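Local coordinates for protein sulfate transporter 4.1, chloroplastic (Arabidopsis thaliana, PDB 7LHV) that carries sulfate across the membrane together with protons, as an SLC26-family symporter that may take part in regulating sulfate assimilation, at residues Glu189-Leu194 and Glu368-Leu372; Leu79-Trp85 and Ala139-Arg145; Leu154-Val159 and Leu339-Val343. All coordinates share one frame; numbering follows the deposited sequence.

Contact 1 of 3, residues Glu189-Leu194 and Glu368-Leu372; sequences ECIMGL and ELFGL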
loop_
_atom_site.group_PDB
_atom_site.type_symbol
_atom_site.label_atom_id
_atom_site.label_comp_id
_atom_site.label_asym_id
_atom_site.label_seq_id
_atom_site.Cartn_x
_atom_site.Cartn_y
_atom_site.Cartn_z
ATOM N N GLU A 189 15.093 -9.830 -10.246
ATOM C CA GLU A 189 15.264 -8.663 -11.104
ATOM C C GLU A 189 14.825 -8.955 -12.532
ATOM O O GLU A 189 14.174 -8.122 -13.169
ATOM C CB GLU A 189 16.719 -8.204 -11.080
ATOM C CG GLU A 189 17.172 -7.652 -9.748
ATOM C CD GLU A 189 18.574 -7.098 -9.809
ATOM O OE1 GLU A 189 18.967 -6.353 -8.891
ATOM O OE2 GLU A 189 19.285 -7.415 -10.782
ATOM N N CYS A 190 15.174 -10.132 -13.057
ATOM C CA CYS A 190 14.740 -10.490 -14.402
ATOM C C CYS A 190 13.224 -10.599 -14.481
ATOM O O CYS A 190 12.615 -10.183 -15.474
ATOM C CB CYS A 190 15.399 -11.796 -14.839
ATOM S SG CYS A 190 17.028 -11.590 -15.578
ATOM N N ILE A 191 12.596 -11.159 -13.445
ATOM C CA ILE A 191 11.138 -11.267 -13.429
ATOM C C ILE A 191 10.500 -9.884 -13.394
ATOM O O ILE A 191 9.557 -9.597 -14.140
ATOM C CB ILE A 191 10.680 -12.135 -12.244
ATOM C CG1 ILE A 191 10.826 -13.618 -12.583
ATOM C CG2 ILE A 191 9.249 -11.813 -11.859
ATOM C CD1 ILE A 191 10.639 -14.531 -11.399
ATOM N N MET A 192 11.012 -8.998 -12.537
ATOM C CA MET A 192 10.437 -7.663 -12.415
ATOM C C MET A 192 10.753 -6.783 -13.615
ATOM O O MET A 192 10.080 -5.766 -13.813
ATOM C CB MET A 192 10.930 -6.992 -11.133
ATOM C CG MET A 192 10.477 -7.687 -9.863
ATOM S SD MET A 192 8.848 -7.168 -9.297
ATOM C CE MET A 192 9.192 -5.498 -8.757
ATOM N N GLY A 193 11.767 -7.127 -14.402
ATOM C CA GLY A 193 12.058 -6.394 -15.615
ATOM C C GLY A 193 11.255 -6.876 -16.803
ATOM O O GLY A 193 10.831 -6.072 -17.638
ATOM N N LEU A 194 11.056 -8.193 -16.903
ATOM C CA LEU A 194 10.231 -8.732 -17.979
ATOM C C LEU A 194 8.769 -8.341 -17.806
ATOM O O LEU A 194 8.099 -7.972 -18.778
ATOM C CB LEU A 194 10.370 -10.251 -18.042
ATOM C CG LEU A 194 11.533 -10.795 -18.869
ATOM C CD1 LEU A 194 11.536 -12.312 -18.835
ATOM C CD2 LEU A 194 11.455 -10.287 -20.296
ATOM N N GLU A 368 16.904 -2.071 -18.139
ATOM C CA GLU A 368 17.999 -1.946 -17.185
ATOM C C GLU A 368 17.888 -2.982 -16.073
ATOM O O GLU A 368 18.889 -3.603 -15.690
ATOM C CB GLU A 368 18.035 -0.534 -16.607
ATOM C CG GLU A 368 19.008 -0.372 -15.460
ATOM C CD GLU A 368 20.451 -0.350 -15.919
ATOM O OE1 GLU A 368 20.692 -0.199 -17.135
ATOM O OE2 GLU A 368 21.348 -0.487 -15.063
ATOM N N LEU A 369 16.681 -3.188 -15.540
ATOM C CA LEU A 369 16.494 -4.229 -14.533
ATOM C C LEU A 369 16.762 -5.610 -15.108
ATOM O O LEU A 369 17.331 -6.471 -14.431
ATOM C CB LEU A 369 15.087 -4.164 -13.945
ATOM C CG LEU A 369 14.883 -3.208 -12.776
ATOM C CD1 LEU A 369 13.411 -3.098 -12.440
ATOM C CD2 LEU A 369 15.671 -3.703 -11.579
ATOM N N PHE A 370 16.348 -5.849 -16.353
ATOM C CA PHE A 370 16.628 -7.140 -16.969
ATOM C C PHE A 370 18.132 -7.358 -17.115
ATOM O O PHE A 370 18.634 -8.463 -16.875
ATOM C CB PHE A 370 15.926 -7.245 -18.321
ATOM C CG PHE A 370 16.108 -8.575 -18.991
ATOM C CD1 PHE A 370 15.332 -9.657 -18.621
ATOM C CD2 PHE A 370 17.050 -8.743 -19.990
ATOM C CE1 PHE A 370 15.492 -10.883 -19.228
ATOM C CE2 PHE A 370 17.215 -9.970 -20.603
ATOM C CZ PHE A 370 16.434 -11.040 -20.221
ATOM N N GLY A 371 18.866 -6.315 -17.503
ATOM C CA GLY A 371 20.310 -6.433 -17.609
ATOM C C GLY A 371 20.978 -6.689 -16.272
ATOM O O GLY A 371 21.891 -7.514 -16.171
ATOM N N LEU A 372 20.531 -5.988 -15.227
ATOM C CA LEU A 372 21.057 -6.250 -13.889
ATOM C C LEU A 372 20.776 -7.682 -13.458
ATOM O O LEU A 372 21.641 -8.341 -12.872
ATOM C CB LEU A 372 20.463 -5.274 -12.875
ATOM C CG LEU A 372 20.843 -3.804 -12.972
ATOM C CD1 LEU A 372 20.044 -2.996 -11.970
ATOM C CD2 LEU A 372 22.319 -3.649 -12.717
#
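Cys190 and Gly193 pack against Leu369 and Phe370 in a close, nearly antiparallel helix-helix contact, made where the last turns of helix 173-194 meet the first turns of helix 365-381 in the membrane domain. The short axes approach to 7.4 Å at 159°. Gly193, having no side chain, lies against Leu369, its CA 4.1 Å from Leu369 CB, and a side chain there would probably meet the Phe370 backbone. With CG anti to the backbone N (chi1 -177°), Phe370 swings its ring toward the end of the opposing helix. Cys190 SG meets the ring obliquely in a sulfur-aromatic contact, 4.5 Å from the centroid. Leu194 also meets this ring obliquely, its CG 4.0 Å from Phe370 CD1, and touches a bound phosphatidylcholine on the surface. At the other end, the extended chain of Glu189 reaches across Leu372, bringing OE2 to 3.2 Å from Leu372 CB. That carboxylate oxygen takes its hydrogen bond from Asn376 ND2, one turn further along the helix that carries Leu372, while Thr341 and Ala344 of helix 330-358 lie against the same side chain. No hydrogen bond joins the two segments directly, which implies that they hold by close apolar and sulfur-aromatic packing, with the Glu189-Asn376 bond just beyond as a polar tie between the same two helices.

Contact 2 of 3, residues Leu79-Trp85 and Ala139-Arg145; sequences LFPCFRW and AIFGSSR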
loop_
_atom_site.group_PDB
_atom_site.type_symbol
_atom_site.label_atom_id
_atom_site.label_comp_id
_atom_site.label_asym_id
_atom_site.label_seq_id
_atom_site.Cartn_x
_atom_site.Cartn_y
_atom_site.Cartn_z
ATOM N N LEU A 79 18.301 -8.677 -28.523
ATOM C CA LEU A 79 18.904 -9.504 -27.483
ATOM C C LEU A 79 20.127 -8.854 -26.848
ATOM O O LEU A 79 20.386 -9.067 -25.658
ATOM C CB LEU A 79 19.280 -10.875 -28.047
ATOM C CG LEU A 79 18.132 -11.864 -28.246
ATOM C CD1 LEU A 79 18.675 -13.263 -28.468
ATOM C CD2 LEU A 79 17.182 -11.839 -27.060
ATOM N N PHE A 80 20.887 -8.064 -27.608
ATOM C CA PHE A 80 22.145 -7.484 -27.141
ATOM C C PHE A 80 22.052 -5.965 -27.214
ATOM O O PHE A 80 22.353 -5.367 -28.259
ATOM C CB PHE A 80 23.318 -7.995 -27.971
ATOM C CG PHE A 80 23.549 -9.471 -27.850
ATOM C CD1 PHE A 80 23.286 -10.134 -26.666
ATOM C CD2 PHE A 80 24.029 -10.197 -28.926
ATOM C CE1 PHE A 80 23.498 -11.493 -26.558
ATOM C CE2 PHE A 80 24.242 -11.555 -28.824
ATOM C CZ PHE A 80 23.977 -12.203 -27.639
ATOM N N PRO A 81 21.647 -5.302 -26.132
ATOM C CA PRO A 81 21.580 -3.831 -26.158
ATOM C C PRO A 81 22.932 -3.159 -26.314
ATOM O O PRO A 81 22.975 -1.969 -26.650
ATOM C CB PRO A 81 20.928 -3.483 -24.813
ATOM C CG PRO A 81 21.154 -4.673 -23.955
ATOM C CD PRO A 81 21.147 -5.857 -24.865
ATOM N N CYS A 82 24.034 -3.877 -26.080
ATOM C CA CYS A 82 25.358 -3.276 -26.205
ATOM C C CYS A 82 25.581 -2.709 -27.602
ATOM O O CYS A 82 26.200 -1.649 -27.759
ATOM C CB CYS A 82 26.434 -4.307 -25.873
ATOM S SG CYS A 82 26.511 -5.695 -27.024
ATOM N N PHE A 83 25.055 -3.387 -28.624
ATOM C CA PHE A 83 25.232 -2.921 -29.994
ATOM C C PHE A 83 24.642 -1.536 -30.211
ATOM O O PHE A 83 25.035 -0.854 -31.162
ATOM C CB PHE A 83 24.614 -3.920 -30.970
ATOM C CG PHE A 83 25.432 -5.160 -31.160
ATOM C CD1 PHE A 83 26.484 -5.183 -32.060
ATOM C CD2 PHE A 83 25.154 -6.307 -30.437
ATOM C CE1 PHE A 83 27.242 -6.325 -32.236
ATOM C CE2 PHE A 83 25.907 -7.452 -30.608
ATOM C CZ PHE A 83 26.952 -7.460 -31.509
ATOM N N ARG A 84 23.731 -1.098 -29.335
ATOM C CA ARG A 84 23.198 0.256 -29.440
ATOM C C ARG A 84 24.306 1.298 -29.429
ATOM O O ARG A 84 24.157 2.363 -30.036
ATOM C CB ARG A 84 22.208 0.526 -28.309
ATOM C CG ARG A 84 20.813 -0.017 -28.555
ATOM C CD ARG A 84 19.906 0.271 -27.373
ATOM N NE ARG A 84 19.804 1.700 -27.107
ATOM C CZ ARG A 84 19.430 2.220 -25.947
ATOM N NH1 ARG A 84 19.111 1.455 -24.916
ATOM N NH2 ARG A 84 19.375 3.543 -25.818
ATOM N N TRP A 85 25.421 1.019 -28.750
ATOM C CA TRP A 85 26.570 1.910 -28.817
ATOM C C TRP A 85 27.700 1.368 -29.680
ATOM O O TRP A 85 28.673 2.092 -29.919
ATOM C CB TRP A 85 27.104 2.223 -27.411
ATOM C CG TRP A 85 27.322 1.030 -26.534
ATOM C CD1 TRP A 85 26.469 0.546 -25.588
ATOM C CD2 TRP A 85 28.473 0.177 -26.511
ATOM N NE1 TRP A 85 27.013 -0.557 -24.980
ATOM C CE2 TRP A 85 28.244 -0.806 -25.529
ATOM C CE3 TRP A 85 29.673 0.144 -27.227
ATOM C CZ2 TRP A 85 29.168 -1.808 -25.245
ATOM C CZ3 TRP A 85 30.590 -0.850 -26.943
ATOM C CH2 TRP A 85 30.332 -1.814 -25.962
ATOM N N ALA A 139 28.101 -5.203 -19.480
ATOM C CA ALA A 139 28.492 -4.464 -20.673
ATOM C C ALA A 139 27.853 -5.031 -21.930
ATOM O O ALA A 139 27.755 -4.322 -22.935
ATOM C CB ALA A 139 30.012 -4.463 -20.816
ATOM N N ILE A 140 27.419 -6.289 -21.897
ATOM C CA ILE A 140 26.702 -6.856 -23.030
ATOM C C ILE A 140 25.193 -6.682 -22.888
ATOM O O ILE A 140 24.497 -6.496 -23.890
ATOM C CB ILE A 140 27.073 -8.339 -23.203
ATOM C CG1 ILE A 140 28.584 -8.492 -23.366
ATOM C CG2 ILE A 140 26.363 -8.932 -24.404
ATOM C CD1 ILE A 140 29.051 -9.929 -23.362
ATOM N N PHE A 141 24.668 -6.714 -21.663
ATOM C CA PHE A 141 23.227 -6.726 -21.449
ATOM C C PHE A 141 22.715 -5.492 -20.719
ATOM O O PHE A 141 21.533 -5.447 -20.362
ATOM C CB PHE A 141 22.817 -7.988 -20.683
ATOM C CG PHE A 141 23.022 -9.255 -21.456
ATOM C CD1 PHE A 141 22.179 -9.589 -22.499
ATOM C CD2 PHE A 141 24.060 -10.115 -21.142
ATOM C CE1 PHE A 141 22.365 -10.753 -23.215
ATOM C CE2 PHE A 141 24.251 -11.281 -21.852
ATOM C CZ PHE A 141 23.404 -11.600 -22.890
ATOM N N GLY A 142 23.558 -4.497 -20.488
ATOM C CA GLY A 142 23.161 -3.304 -19.769
ATOM C C GLY A 142 22.818 -2.158 -20.700
ATOM O O GLY A 142 23.456 -1.959 -21.730
ATOM N N SER A 143 21.794 -1.397 -20.318
ATOM C CA SER A 143 21.360 -0.254 -21.110
ATOM C C SER A 143 22.165 1.003 -20.822
ATOM O O SER A 143 22.372 1.816 -21.729
ATOM C CB SER A 143 19.876 0.022 -20.861
ATOM O OG SER A 143 19.077 -1.044 -21.336
ATOM N N SER A 144 22.616 1.185 -19.585
ATOM C CA SER A 144 23.376 2.377 -19.236
ATOM C C SER A 144 24.787 2.297 -19.802
ATOM O O SER A 144 25.383 1.221 -19.883
ATOM C CB SER A 144 23.427 2.548 -17.720
ATOM O OG SER A 144 23.973 3.806 -17.374
ATOM N N ARG A 145 25.321 3.450 -20.201
ATOM C CA ARG A 145 26.659 3.525 -20.764
ATOM C C ARG A 145 27.693 4.079 -19.793
ATOM O O ARG A 145 28.889 4.026 -20.094
ATOM C CB ARG A 145 26.649 4.379 -22.038
ATOM C CG ARG A 145 25.729 3.848 -23.119
ATOM C CD ARG A 145 25.645 4.802 -24.294
ATOM N NE ARG A 145 24.596 4.417 -25.229
ATOM C CZ ARG A 145 24.205 5.155 -26.259
ATOM N NH1 ARG A 145 24.760 6.327 -26.519
ATOM N NH2 ARG A 145 23.232 4.706 -27.045
#
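The Phe141 ring lies beside that of Phe80, both side chains pointing the same way, with Phe141 CE1 3.6 Å from Phe80 CE1. The planes stand 63° apart in an oblique pairing, although Phe141 CE1 itself sits at the edge of the Phe80 ring. Leu79 O faces the edge of the Phe141 ring, and Ile140 CG2 comes obliquely to Phe80 CD1 at 4.0 Å. An alanine in place of Phe141 would be likely to leave the Phe80 ring without its neighbour and open a gap toward Val374 of helix 365-381, which the ring also touches. Next along the turn, the proline ring of Pro81 lies on the backbone of the last helical residues, CD 3.5 Å from Ile140 O. The same carbonyl accepts a weak hydrogen bond from Cys82 N (3.4 Å, 142° at the hydrogen). Trp85 holds CG between its backbone N and carbonyl carbon (chi1 49°), which folds the indole back over Cys82 and sets CZ2, at the ring edge, 3.7 Å from Ala139 O. Its CB lies over one face of the Arg145 guanidinium, 4.0 Å from Arg145 NE, while Tyr361 makes a cation-pi contact with that arginine. Arg84 NH2 and Arg145 NH2 come within 4.2 Å; a hydrogen bond from Arg84 NH2 to Glu362 O and the nearby Asp77 probably ease the repulsion. The arrangement is a helix C terminus packed against a turn: helix 125-141 gives way at Gly142, the first residue outside it, and its last carbonyls, with no further helical amides to follow, are met by the turn that leads from helix 72-79 into the membrane domain.

Contact 3 of 3, residues Leu154-Val159 and Leu339-Val343; sequences LVSLLV and LITGV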
loop_
_atom_site.group_PDB
_atom_site.type_symbol
_atom_site.label_atom_id
_atom_site.label_comp_id
_atom_site.label_asym_id
_atom_site.label_seq_id
_atom_site.Cartn_x
_atom_site.Cartn_y
_atom_site.Cartn_z
ATOM N N LEU A 154 25.827 -0.688 0.569
ATOM C CA LEU A 154 24.518 -1.046 1.106
ATOM C C LEU A 154 24.187 -2.511 0.844
ATOM O O LEU A 154 23.710 -3.219 1.739
ATOM C CB LEU A 154 23.445 -0.136 0.512
ATOM C CG LEU A 154 22.047 -0.282 1.109
ATOM C CD1 LEU A 154 22.092 -0.036 2.600
ATOM C CD2 LEU A 154 21.085 0.676 0.439
ATOM N N VAL A 155 24.417 -2.982 -0.381
ATOM C CA VAL A 155 24.123 -4.375 -0.699
ATOM C C VAL A 155 25.034 -5.304 0.091
ATOM O O VAL A 155 24.608 -6.371 0.545
ATOM C CB VAL A 155 24.230 -4.612 -2.214
ATOM C CG1 VAL A 155 24.303 -6.089 -2.524
ATOM C CG2 VAL A 155 23.046 -3.987 -2.922
ATOM N N SER A 156 26.296 -4.912 0.278
ATOM C CA SER A 156 27.195 -5.705 1.111
ATOM C C SER A 156 26.703 -5.764 2.551
ATOM O O SER A 156 26.765 -6.817 3.193
ATOM C CB SER A 156 28.610 -5.135 1.050
ATOM O OG SER A 156 29.156 -5.265 -0.250
ATOM N N LEU A 157 26.208 -4.641 3.075
ATOM C CA LEU A 157 25.658 -4.637 4.427
ATOM C C LEU A 157 24.445 -5.551 4.539
ATOM O O LEU A 157 24.305 -6.290 5.519
ATOM C CB LEU A 157 25.290 -3.215 4.838
ATOM C CG LEU A 157 24.495 -3.088 6.135
ATOM C CD1 LEU A 157 25.348 -3.465 7.330
ATOM C CD2 LEU A 157 23.964 -1.679 6.278
ATOM N N LEU A 158 23.551 -5.510 3.550
ATOM C CA LEU A 158 22.369 -6.369 3.587
ATOM C C LEU A 158 22.749 -7.843 3.487
ATOM O O LEU A 158 22.168 -8.693 4.174
ATOM C CB LEU A 158 21.407 -5.987 2.465
ATOM C CG LEU A 158 20.869 -4.561 2.520
ATOM C CD1 LEU A 158 20.009 -4.271 1.307
ATOM C CD2 LEU A 158 20.091 -4.340 3.797
ATOM N N VAL A 159 23.716 -8.163 2.626
ATOM C CA VAL A 159 24.191 -9.537 2.504
ATOM C C VAL A 159 24.783 -10.009 3.823
ATOM O O VAL A 159 24.512 -11.126 4.277
ATOM C CB VAL A 159 25.208 -9.647 1.354
ATOM C CG1 VAL A 159 26.010 -10.923 1.473
ATOM C CG2 VAL A 159 24.498 -9.585 0.017
ATOM N N LEU A 339 14.483 -7.401 -0.875
ATOM C CA LEU A 339 14.970 -6.119 -0.376
ATOM C C LEU A 339 16.103 -5.590 -1.241
ATOM O O LEU A 339 16.044 -4.457 -1.739
ATOM C CB LEU A 339 15.422 -6.267 1.075
ATOM C CG LEU A 339 16.122 -5.081 1.728
ATOM C CD1 LEU A 339 15.260 -3.837 1.660
ATOM C CD2 LEU A 339 16.466 -5.415 3.165
ATOM N N ILE A 340 17.128 -6.414 -1.466
ATOM C CA ILE A 340 18.221 -6.019 -2.350
ATOM C C ILE A 340 17.679 -5.638 -3.716
ATOM O O ILE A 340 18.049 -4.599 -4.278
ATOM C CB ILE A 340 19.264 -7.148 -2.448
ATOM C CG1 ILE A 340 20.074 -7.244 -1.156
ATOM C CG2 ILE A 340 20.178 -6.925 -3.635
ATOM C CD1 ILE A 340 20.922 -8.484 -1.068
ATOM N N THR A 341 16.759 -6.444 -4.255
ATOM C CA THR A 341 16.166 -6.118 -5.544
ATOM C C THR A 341 15.498 -4.754 -5.500
ATOM O O THR A 341 15.657 -3.949 -6.425
ATOM C CB THR A 341 15.159 -7.191 -5.953
ATOM O OG1 THR A 341 15.827 -8.453 -6.065
ATOM C CG2 THR A 341 14.522 -6.841 -7.284
ATOM N N GLY A 342 14.786 -4.459 -4.411
ATOM C CA GLY A 342 14.179 -3.147 -4.281
ATOM C C GLY A 342 15.204 -2.040 -4.387
ATOM O O GLY A 342 14.980 -1.037 -5.070
ATOM N N VAL A 343 16.366 -2.234 -3.759
ATOM C CA VAL A 343 17.447 -1.259 -3.873
ATOM C C VAL A 343 17.791 -1.033 -5.337
ATOM O O VAL A 343 17.868 0.111 -5.806
ATOM C CB VAL A 343 18.672 -1.726 -3.069
ATOM C CG1 VAL A 343 19.894 -0.915 -3.448
ATOM C CG2 VAL A 343 18.397 -1.619 -1.580
#
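The helical segments Leu154-Val159 and Leu339-Val343 run almost exactly antiparallel, at 175° with their axes 10.5 Å apart, and come nearest at the CA atoms of Val155 and Ile340. At this spacing side chains fill the interface, and every contact is apolar. Leu158 is central. Its CD1 branch lies 3.9 Å from Ile340 CG1, the two chains sliding past each other in opposite directions, and also reaches Val343 CG2. The other branch, CD2, meets Leu339 CD2 at 3.8 Å, where the leucines cross at about a right angle. Ile340 has its CG1 arm anti to the carbonyl carbon (chi1 -73°) and uses it to reach along the opposing helix: beyond Leu158, the terminal CD1 arrives 3.9 Å from Val159 CG2, while the CG2 branch turns to Val155 CG2. Leu154 closes the far end with CD2 4.1 Å from Val343 CG2. All these residues are buried, so the strip is a continuous hydrocarbon seam. As in SLC26 relatives, the anion probably binds near the start of the helices that follow strands 149-150 and 388-389. Around the seam, helix 206-229 covers Leu154, helix 173-194 covers Val159 and Ile340, and helix 477-496 backs Leu158 and Leu339, where a bound sphingosine phosphate also touches Leu339. Pro386 flanks Val155 and Val159 just before strand 388-389, which pairs with strand 149-150 ahead of helix 153-166.

Overall arrangement
From the N terminus, contact 2 comes first: residues 79-85 meet 139-145, closing a loop that holds helices 91-119 and 125-141 before either other contact opens. Contacts 3 and 1 then alternate, with 154-159, 189-194, 339-343 and 368-372 following in turn, so the two long loops cross. Consecutive helices 153-166 and 173-194 are thus joined to consecutive helices 330-358 and 365-381. Contact 1 is the middle piece: it touches contact 2 through Glu368 and Ser144 and contact 3 through Glu189 and Thr341, whereas contacts 2 and 3 stay about 13 Å apart at their nearest atoms. Together they run from the N-terminal turn into the membrane core.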